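Local coordinates for enoyl-[acyl-carrier-protein] reductase [FMN] (Thermotoga maritima, PDB 5GVJ) that probably catalyses the NADH-dependent, FMN-assisted reduction of enoyl-acyl-carrier-protein in bacterial fatty acid synthesis, at residues P77-L82 with T102-E107; M127-G132 with R161-P166; P206-K211 with R263-G268. The protein carries 1 engineered substitution. All coordinates share one frame; numbering follows the deposited sequence.

Overall arrangement
The parallel strands form a TIM barrel, and interactions 1 and 2 lie on its helical outer layer. Interaction 1 joins helices 79-88 and 102-110; interaction 2 joins helix 122-130 to the chain leaving helix 152-162. Their centres lie about 19 Å apart and they touch directly: Ile105 CG2 packs 3.3 Å from Ala131 O, and Thr102 CG2 meets Ala131 CB. Interaction 3 stands apart, with its nearest atoms about 17 Å from interaction 1 and about 26 Å from interaction 2, across the chain's centre from the latter. It comes closest to the FMN site, where no FMN is bound in this model: the side chain of Tyr208 is about 7 Å from that of FMN-binding Thr194.

Interaction 1 (P77-L82 with T102-E107); sequences PWADDL and TKYIRE
Lys103 opens this contact with an ion pair, its NZ lying 3.6 Å from Asp80 OD2. That distance is long for a salt bridge, and the position of Asp80 OD2 is less certain because it crowds a neighbour in the model. The lysine chain leaves the backbone with CG between the N and the carbonyl carbon (chi1 74°), which sets Lys103 CG over the centre of the Tyr104 ring, 3.7 Å above its plane; the chain then bends at chi3 and chi4 to turn the ammonium toward Asp80.

Tyr104 contributes the largest share of the contact. Helices 79-88 and 102-110 follow successive strands, 68-73 and 93-97, of the TIM barrel, so this is a meeting of neighbouring outer helices near their first turns, and the tyrosine spans the gap between them. Its hydroxyl reaches the start of helix 79-88, with Tyr104 OH 3.7 Å from Ala79 CB. As modelled, the Asp80 carboxylate comes up at the ring's edge; OD2 is placed implausibly close to Tyr104 OH, so the nature of that pair is doubtful. The Tyr104 side chain also touches Leu74 and Val83.

One turn further on, Glu107 belongs to the surroundings of the same ring: its OE2 lies at the ring's edge, in plane, while its side chain also touches Ile87 of helix 79-88.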
loop_
_atom_site.group_PDB
_atom_site.type_symbol
_atom_site.label_atom_id
_atom_site.label_comp_id
_atom_site.label_asym_id
_atom_site.label_seq_id
_atom_site.Cartn_x
_atom_site.Cartn_y
_atom_site.Cartn_z
ATOM N N PRO A 77 -8.159 -25.391 16.806
ATOM C CA PRO A 77 -8.054 -26.794 17.244
ATOM C C PRO A 77 -8.745 -27.775 16.316
ATOM O O PRO A 77 -8.424 -28.970 16.353
ATOM C CB PRO A 77 -8.719 -26.784 18.629
ATOM C CG PRO A 77 -9.591 -25.582 18.622
ATOM C CD PRO A 77 -8.890 -24.558 17.775
ATOM N N TRP A 78 -9.689 -27.320 15.493
ATOM C CA TRP A 78 -10.434 -28.202 14.604
ATOM C C TRP A 78 -9.927 -28.154 13.165
ATOM O O TRP A 78 -10.652 -28.559 12.248
ATOM C CB TRP A 78 -11.922 -27.854 14.638
ATOM C CG TRP A 78 -12.567 -27.974 15.989
ATOM C CD1 TRP A 78 -12.773 -26.971 16.899
ATOM C CD2 TRP A 78 -13.112 -29.162 16.574
ATOM N NE1 TRP A 78 -13.407 -27.467 18.014
ATOM C CE2 TRP A 78 -13.628 -28.808 17.839
ATOM C CE3 TRP A 78 -13.213 -30.492 16.154
ATOM C CZ2 TRP A 78 -14.231 -29.737 18.686
ATOM C CZ3 TRP A 78 -13.821 -31.416 17.000
ATOM C CH2 TRP A 78 -14.317 -31.032 18.249
ATOM N N ALA A 79 -8.692 -27.693 12.951
ATOM C CA ALA A 79 -8.232 -27.415 11.591
ATOM C C ALA A 79 -8.191 -28.680 10.739
ATOM O O ALA A 79 -8.703 -28.690 9.611
ATOM C CB ALA A 79 -6.862 -26.731 11.629
ATOM N N ASP A 80 -7.579 -29.755 11.253
ATOM C CA ASP A 80 -7.554 -31.025 10.524
ATOM C C ASP A 80 -8.960 -31.462 10.127
ATOM O O ASP A 80 -9.218 -31.812 8.969
ATOM C CB ASP A 80 -6.907 -32.131 11.368
ATOM C CG ASP A 80 -5.485 -31.822 11.773
ATOM O OD1 ASP A 80 -5.095 -32.277 12.871
ATOM O OD2 ASP A 80 -4.752 -31.155 11.004
ATOM N N ASP A 81 -9.883 -31.459 11.094
ATOM C CA ASP A 81 -11.249 -31.899 10.831
ATOM C C ASP A 81 -11.982 -30.966 9.876
ATOM O O ASP A 81 -12.831 -31.425 9.107
ATOM C CB ASP A 81 -12.026 -32.010 12.140
ATOM C CG ASP A 81 -11.518 -33.126 13.015
ATOM O OD1 ASP A 81 -11.058 -34.138 12.456
ATOM O OD2 ASP A 81 -11.577 -32.992 14.253
ATOM N N LEU A 82 -11.693 -29.660 9.922
ATOM C CA LEU A 82 -12.359 -28.734 9.011
ATOM C C LEU A 82 -11.889 -28.944 7.575
ATOM O O LEU A 82 -12.688 -28.848 6.634
ATOM C CB LEU A 82 -12.123 -27.290 9.462
ATOM C CG LEU A 82 -12.877 -26.835 10.720
ATOM C CD1 LEU A 82 -12.435 -25.446 11.142
ATOM C CD2 LEU A 82 -14.388 -26.857 10.503
ATOM N N THR A 102 1.005 -26.065 4.239
ATOM C CA THR A 102 1.592 -27.044 3.331
ATOM C C THR A 102 1.095 -28.450 3.630
ATOM O O THR A 102 0.848 -29.237 2.710
ATOM C CB THR A 102 3.118 -26.989 3.428
ATOM O OG1 THR A 102 3.590 -25.757 2.861
ATOM C CG2 THR A 102 3.751 -28.174 2.706
ATOM N N LYS A 103 0.915 -28.774 4.913
ATOM C CA LYS A 103 0.559 -30.137 5.293
ATOM C C LYS A 103 -0.788 -30.570 4.726
ATOM O O LYS A 103 -1.058 -31.774 4.650
ATOM C CB LYS A 103 0.535 -30.273 6.817
ATOM C CG LYS A 103 -0.670 -29.606 7.483
ATOM C CD LYS A 103 -0.511 -29.534 9.001
ATOM C CE LYS A 103 -0.316 -30.921 9.610
ATOM N NZ LYS A 103 -1.549 -31.776 9.546
ATOM N N TYR A 104 -1.641 -29.627 4.329
ATOM C CA TYR A 104 -2.961 -29.977 3.815
ATOM C C TYR A 104 -3.078 -29.879 2.304
ATOM O O TYR A 104 -4.065 -30.370 1.744
ATOM C CB TYR A 104 -4.027 -29.058 4.409
ATOM C CG TYR A 104 -4.150 -29.093 5.902
ATOM C CD1 TYR A 104 -4.427 -30.277 6.570
ATOM C CD2 TYR A 104 -4.029 -27.929 6.644
ATOM C CE1 TYR A 104 -4.555 -30.301 7.940
ATOM C CE2 TYR A 104 -4.158 -27.939 8.008
ATOM C CZ TYR A 104 -4.428 -29.126 8.657
ATOM O OH TYR A 104 -4.566 -29.126 10.028
ATOM N N ILE A 105 -2.132 -29.215 1.639
ATOM C CA ILE A 105 -2.326 -28.858 0.236
ATOM C C ILE A 105 -2.573 -30.102 -0.609
ATOM O O ILE A 105 -3.510 -30.150 -1.418
ATOM C CB ILE A 105 -1.119 -28.058 -0.285
ATOM C CG1 ILE A 105 -0.970 -26.747 0.491
ATOM C CG2 ILE A 105 -1.248 -27.824 -1.782
ATOM C CD1 ILE A 105 0.169 -25.891 -0.011
ATOM N N ARG A 106 -1.738 -31.128 -0.430
ATOM C CA ARG A 106 -1.787 -32.291 -1.312
ATOM C C ARG A 106 -3.135 -33.007 -1.239
ATOM O O ARG A 106 -3.726 -33.341 -2.274
ATOM C CB ARG A 106 -0.658 -33.257 -0.969
ATOM C CG ARG A 106 -0.746 -34.557 -1.721
ATOM C CD ARG A 106 0.119 -35.624 -1.063
ATOM N NE ARG A 106 0.064 -36.828 -1.868
ATOM C CZ ARG A 106 1.084 -37.672 -1.973
ATOM N NH1 ARG A 106 2.223 -37.416 -1.326
ATOM N NH2 ARG A 106 0.978 -38.767 -2.722
ATOM N N GLU A 107 -3.632 -33.273 -0.031
ATOM C CA GLU A 107 -4.886 -34.025 0.052
ATOM C C GLU A 107 -6.052 -33.214 -0.493
ATOM O O GLU A 107 -6.976 -33.773 -1.101
ATOM C CB GLU A 107 -5.157 -34.467 1.491
ATOM C CG GLU A 107 -5.446 -33.347 2.479
ATOM C CD GLU A 107 -5.462 -33.851 3.914
ATOM O OE1 GLU A 107 -6.287 -34.744 4.218
ATOM O OE2 GLU A 107 -4.627 -33.374 4.723
#

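Interaction 2 (M127-G132 with R161-P166); sequences MVERAG and RSVNIP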
loop_
_atom_site.group_PDB
_atom_site.type_symbol
_atom_site.label_atom_id
_atom_site.label_comp_id
_atom_site.label_asym_id
_atom_site.label_seq_id
_atom_site.Cartn_x
_atom_site.Cartn_y
_atom_site.Cartn_z
ATOM N N MET A 127 7.204 -20.795 -0.974
ATOM C CA MET A 127 7.083 -22.105 -0.335
ATOM C C MET A 127 5.770 -22.791 -0.703
ATOM O O MET A 127 5.754 -23.977 -1.058
ATOM C CB MET A 127 7.203 -21.953 1.181
ATOM C CG MET A 127 8.580 -21.459 1.637
ATOM S SD MET A 127 8.827 -21.595 3.423
ATOM C CE MET A 127 7.854 -20.257 4.084
ATOM N N VAL A 128 4.650 -22.065 -0.626
ATOM C CA VAL A 128 3.369 -22.718 -0.885
ATOM C C VAL A 128 3.198 -23.006 -2.375
ATOM O O VAL A 128 2.577 -24.012 -2.749
ATOM C CB VAL A 128 2.199 -21.891 -0.315
ATOM C CG1 VAL A 128 2.345 -21.715 1.195
ATOM C CG2 VAL A 128 2.105 -20.543 -0.990
ATOM N N GLU A 129 3.765 -22.166 -3.251
ATOM C CA GLU A 129 3.813 -22.527 -4.668
ATOM C C GLU A 129 4.502 -23.873 -4.860
ATOM O O GLU A 129 3.988 -24.752 -5.562
ATOM C CB GLU A 129 4.530 -21.456 -5.498
ATOM C CG GLU A 129 4.526 -21.813 -6.979
ATOM C CD GLU A 129 5.193 -20.793 -7.875
ATOM O OE1 GLU A 129 4.647 -20.500 -8.960
ATOM O OE2 GLU A 129 6.265 -20.299 -7.505
ATOM N N ARG A 130 5.675 -24.043 -4.239
ATOM C CA ARG A 130 6.425 -25.295 -4.359
ATOM C C ARG A 130 5.592 -26.483 -3.893
ATOM O O ARG A 130 5.615 -27.554 -4.513
ATOM C CB ARG A 130 7.716 -25.203 -3.542
ATOM C CG ARG A 130 8.993 -25.088 -4.357
ATOM C CD ARG A 130 10.242 -25.031 -3.463
ATOM N NE ARG A 130 10.591 -23.663 -3.071
ATOM C CZ ARG A 130 10.590 -23.212 -1.816
ATOM N NH1 ARG A 130 10.271 -24.026 -0.808
ATOM N NH2 ARG A 130 10.911 -21.945 -1.565
ATOM N N ALA A 131 4.841 -26.301 -2.810
ATOM C CA ALA A 131 4.028 -27.349 -2.209
ATOM C C ALA A 131 2.704 -27.582 -2.936
ATOM O O ALA A 131 1.926 -28.440 -2.506
ATOM C CB ALA A 131 3.763 -27.006 -0.740
ATOM N N GLY A 132 2.419 -26.846 -4.008
ATOM C CA GLY A 132 1.295 -27.137 -4.870
ATOM C C GLY A 132 0.132 -26.153 -4.835
ATOM O O GLY A 132 -0.916 -26.445 -5.418
ATOM N N ARG A 161 6.099 -11.119 -8.742
ATOM C CA ARG A 161 7.349 -11.361 -9.455
ATOM C C ARG A 161 8.005 -12.675 -9.050
ATOM O O ARG A 161 8.793 -13.224 -9.832
ATOM C CB ARG A 161 8.314 -10.204 -9.218
ATOM C CG ARG A 161 7.855 -8.913 -9.853
ATOM C CD ARG A 161 8.904 -7.841 -9.677
ATOM N NE ARG A 161 8.412 -6.529 -10.084
ATOM C CZ ARG A 161 8.613 -5.993 -11.284
ATOM N NH1 ARG A 161 9.296 -6.658 -12.209
ATOM N NH2 ARG A 161 8.142 -4.785 -11.551
ATOM N N SER A 162 7.694 -13.198 -7.860
ATOM C CA SER A 162 8.381 -14.376 -7.338
ATOM C C SER A 162 7.735 -15.699 -7.720
ATOM O O SER A 162 8.414 -16.727 -7.651
ATOM C CB SER A 162 8.453 -14.331 -5.814
ATOM O OG SER A 162 9.208 -13.235 -5.354
ATOM N N VAL A 163 6.446 -15.722 -8.072
ATOM C CA VAL A 163 5.760 -16.977 -8.370
ATOM C C VAL A 163 5.194 -16.927 -9.783
ATOM O O VAL A 163 5.014 -15.858 -10.375
ATOM C CB VAL A 163 4.639 -17.282 -7.355
ATOM C CG1 VAL A 163 5.224 -17.424 -5.958
ATOM C CG2 VAL A 163 3.572 -16.177 -7.386
ATOM N N ASN A 164 4.905 -18.109 -10.327
ATOM C CA ASN A 164 4.186 -18.180 -11.590
ATOM C C ASN A 164 2.685 -18.399 -11.419
ATOM O O ASN A 164 1.932 -18.122 -12.360
ATOM C CB ASN A 164 4.767 -19.287 -12.480
ATOM C CG ASN A 164 6.027 -18.855 -13.197
ATOM O OD1 ASN A 164 6.086 -17.763 -13.755
ATOM N ND2 ASN A 164 7.048 -19.709 -13.181
ATOM N N ILE A 165 2.234 -18.886 -10.264
ATOM C CA ILE A 165 0.802 -19.091 -10.021
ATOM C C ILE A 165 0.150 -17.723 -9.853
ATOM O O ILE A 165 0.852 -16.753 -9.538
ATOM C CB ILE A 165 0.547 -19.974 -8.789
ATOM C CG1 ILE A 165 1.240 -19.399 -7.551
ATOM C CG2 ILE A 165 1.017 -21.401 -9.040
ATOM C CD1 ILE A 165 0.833 -20.074 -6.254
ATOM N N PRO A 166 -1.164 -17.593 -10.052
ATOM C CA PRO A 166 -1.801 -16.277 -9.915
ATOM C C PRO A 166 -1.741 -15.763 -8.489
ATOM O O PRO A 166 -1.796 -16.530 -7.524
ATOM C CB PRO A 166 -3.252 -16.533 -10.338
ATOM C CG PRO A 166 -3.178 -17.741 -11.211
ATOM C CD PRO A 166 -2.094 -18.597 -10.593
HETATM O O HOH W 1 8.537 -19.463 -9.023
#
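Glu129 reaches from the last turn of helix 122-130 to the chain that leaves helix 152-162, meeting Val163, Asn164 and Ile165. With CG anti to the backbone N (chi1 -178°) and the rest extended, the side chain runs straight across the gap. Glu129 CB starts beside the aliphatic groups, 4.0 Å from Ile165 CD1, and CG continues along the same isoleucine, 4.1 Å from its CG2. Glu129 CD then comes up against Val163, 3.6 Å from its CB.

At the tip the two oxygens part company. Glu129 OE1 takes the main-chain Asn164 N at 2.8 Å on its syn side, 22° out of the carboxylate plane. Glu129 OE1 also takes Ile165 N at 3.2 Å, on the anti side and 35° out of plane. OE2 lies against Val163 CG1 and accepts a bond from a water that also donates to Ser162 O at 3.1 Å. This ties neighbouring outer helices of the TIM barrel, with Ile165 also packed on Val136 of the intervening strand 136-139.

Two N-H donors on one oxygen and a water donor on the other would fix the rotation of the carboxylate and favour its ionised form, although no positive side chain of either segment pairs with it.

Interaction 3 (P206-K211 with R263-G268); sequences PVYKEK and RAVVEG
Val207 and Gly268 bring the two backbones closest, CA to CA 5.3 Å, where the first turn of helix 206-214 meets the chain running out of helix 260-265. Gly268 is where that chain leaves helical geometry, with a positive phi of 56°, and having no side chain it lets the valine come in close. A main-chain bond between Val265 and His205, just ahead of helix 206-214, also ties the two together.

Val207 leans on the glycine, its CG1 3.8 Å from Gly268 O. Tyr208 also faces the other segment, about a quarter turn round from Val207: CG lies roughly anti to the backbone N (chi1 -152°), bringing the CD2-CE2 side of the ring to Ala264 and Val265 in the last turn of helix 260-265. Ala264 O faces that edge near the ring plane, 3.5 Å from Tyr208 CD2. Tyr208 CE2 meets Ala264 CB at 3.9 Å and, obliquely, Val265 CG2 at 3.5 Å.

These helices pack near the FMN site of the TIM barrel: the side chain of Val265 is about 8 Å from that of Ala23, an FMN-binding residue. The far end of helix 206-214 supplies Ile212 and Val213 to a sodium site.

Beyond the segments, the Tyr208 ring meets Phe275 at about 40°, and its OH makes a weak hydrogen bond to the main-chain oxygen of Ala276, the engineered residue.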
loop_
_atom_site.group_PDB
_atom_site.type_symbol
_atom_site.label_atom_id
_atom_site.label_comp_id
_atom_site.label_asym_id
_atom_site.label_seq_id
_atom_site.Cartn_x
_atom_site.Cartn_y
_atom_site.Cartn_z
ATOM N N PRO A 206 -25.819 -4.013 12.616
ATOM C CA PRO A 206 -25.901 -2.677 11.996
ATOM C C PRO A 206 -24.865 -1.688 12.508
ATOM O O PRO A 206 -24.406 -0.833 11.740
ATOM C CB PRO A 206 -27.329 -2.226 12.340
ATOM C CG PRO A 206 -28.106 -3.502 12.437
ATOM C CD PRO A 206 -27.143 -4.502 13.055
ATOM N N VAL A 207 -24.469 -1.789 13.777
ATOM C CA VAL A 207 -23.473 -0.868 14.328
ATOM C C VAL A 207 -22.123 -1.086 13.659
ATOM O O VAL A 207 -21.367 -0.133 13.410
ATOM C CB VAL A 207 -23.379 -1.052 15.853
ATOM C CG1 VAL A 207 -22.130 -0.398 16.384
ATOM C CG2 VAL A 207 -24.618 -0.478 16.528
ATOM N N TYR A 208 -21.783 -2.350 13.398
ATOM C CA TYR A 208 -20.558 -2.668 12.673
ATOM C C TYR A 208 -20.541 -1.953 11.329
ATOM O O TYR A 208 -19.551 -1.308 10.967
ATOM C CB TYR A 208 -20.454 -4.181 12.490
ATOM C CG TYR A 208 -19.059 -4.741 12.377
ATOM C CD1 TYR A 208 -18.269 -4.492 11.257
ATOM C CD2 TYR A 208 -18.540 -5.553 13.375
ATOM C CE1 TYR A 208 -16.984 -5.025 11.150
ATOM C CE2 TYR A 208 -17.263 -6.090 13.276
ATOM C CZ TYR A 208 -16.490 -5.822 12.163
ATOM O OH TYR A 208 -15.226 -6.360 12.067
ATOM N N LYS A 209 -21.653 -2.028 10.594
ATOM C CA LYS A 209 -21.743 -1.356 9.300
ATOM C C LYS A 209 -21.618 0.157 9.452
ATOM O O LYS A 209 -20.901 0.815 8.685
ATOM C CB LYS A 209 -23.059 -1.726 8.614
ATOM C CG LYS A 209 -23.152 -3.216 8.246
ATOM C CD LYS A 209 -24.457 -3.538 7.531
ATOM C CE LYS A 209 -24.635 -5.047 7.312
ATOM N NZ LYS A 209 -25.906 -5.304 6.593
ATOM N N GLU A 210 -22.297 0.724 10.450
ATOM C CA GLU A 210 -22.257 2.170 10.643
ATOM C C GLU A 210 -20.847 2.639 10.981
ATOM O O GLU A 210 -20.427 3.720 10.555
ATOM C CB GLU A 210 -23.235 2.583 11.750
ATOM C CG GLU A 210 -24.714 2.353 11.418
ATOM C CD GLU A 210 -25.621 2.345 12.658
ATOM O OE1 GLU A 210 -26.824 2.006 12.520
ATOM O OE2 GLU A 210 -25.127 2.671 13.768
ATOM N N LYS A 211 -20.108 1.855 11.770
ATOM C CA LYS A 211 -18.750 2.256 12.121
ATOM C C LYS A 211 -17.835 2.252 10.900
ATOM O O LYS A 211 -16.985 3.139 10.758
ATOM C CB LYS A 211 -18.195 1.351 13.223
ATOM C CG LYS A 211 -18.870 1.598 14.567
ATOM C CD LYS A 211 -18.570 3.017 15.047
ATOM C CE LYS A 211 -19.744 3.611 15.835
ATOM N NZ LYS A 211 -19.372 4.023 17.220
ATOM N N ARG A 263 -18.352 -10.373 19.735
ATOM C CA ARG A 263 -19.168 -9.330 20.353
ATOM C C ARG A 263 -19.370 -8.154 19.406
ATOM O O ARG A 263 -20.442 -7.539 19.389
ATOM C CB ARG A 263 -18.541 -8.857 21.666
ATOM C CG ARG A 263 -18.579 -9.871 22.805
ATOM C CD ARG A 263 -18.403 -9.184 24.153
ATOM N NE ARG A 263 -17.033 -8.733 24.374
ATOM C CZ ARG A 263 -16.068 -9.493 24.893
ATOM N NH1 ARG A 263 -16.316 -10.753 25.247
ATOM N NH2 ARG A 263 -14.845 -8.994 25.062
ATOM N N ALA A 264 -18.349 -7.819 18.611
ATOM C CA ALA A 264 -18.507 -6.737 17.644
ATOM C C ALA A 264 -19.403 -7.165 16.490
ATOM O O ALA A 264 -20.385 -6.484 16.168
ATOM C CB ALA A 264 -17.138 -6.285 17.128
ATOM N N VAL A 265 -19.089 -8.303 15.866
ATOM C CA VAL A 265 -19.815 -8.741 14.675
ATOM C C VAL A 265 -21.261 -9.089 15.009
ATOM O O VAL A 265 -22.195 -8.653 14.326
ATOM C CB VAL A 265 -19.097 -9.936 14.017
ATOM C CG1 VAL A 265 -19.977 -10.535 12.924
ATOM C CG2 VAL A 265 -17.768 -9.503 13.443
ATOM N N VAL A 266 -21.472 -9.895 16.039
ATOM C CA VAL A 266 -22.816 -10.389 16.317
ATOM C C VAL A 266 -23.611 -9.405 17.160
ATOM O O VAL A 266 -24.782 -9.154 16.875
ATOM C CB VAL A 266 -22.756 -11.776 16.988
ATOM C CG1 VAL A 266 -24.164 -12.286 17.272
ATOM C CG2 VAL A 266 -22.008 -12.750 16.108
ATOM N N GLU A 267 -22.991 -8.826 18.188
ATOM C CA GLU A 267 -23.695 -7.980 19.144
ATOM C C GLU A 267 -23.500 -6.488 18.898
ATOM O O GLU A 267 -24.168 -5.683 19.552
ATOM C CB GLU A 267 -23.244 -8.308 20.576
ATOM C CG GLU A 267 -22.997 -9.783 20.843
ATOM C CD GLU A 267 -24.124 -10.441 21.614
ATOM O OE1 GLU A 267 -24.236 -11.684 21.549
ATOM O OE2 GLU A 267 -24.891 -9.722 22.290
ATOM N N GLY A 268 -22.606 -6.096 17.991
ATOM C CA GLY A 268 -22.327 -4.678 17.822
ATOM C C GLY A 268 -21.888 -3.982 19.092
ATOM O O GLY A 268 -22.226 -2.813 19.304
#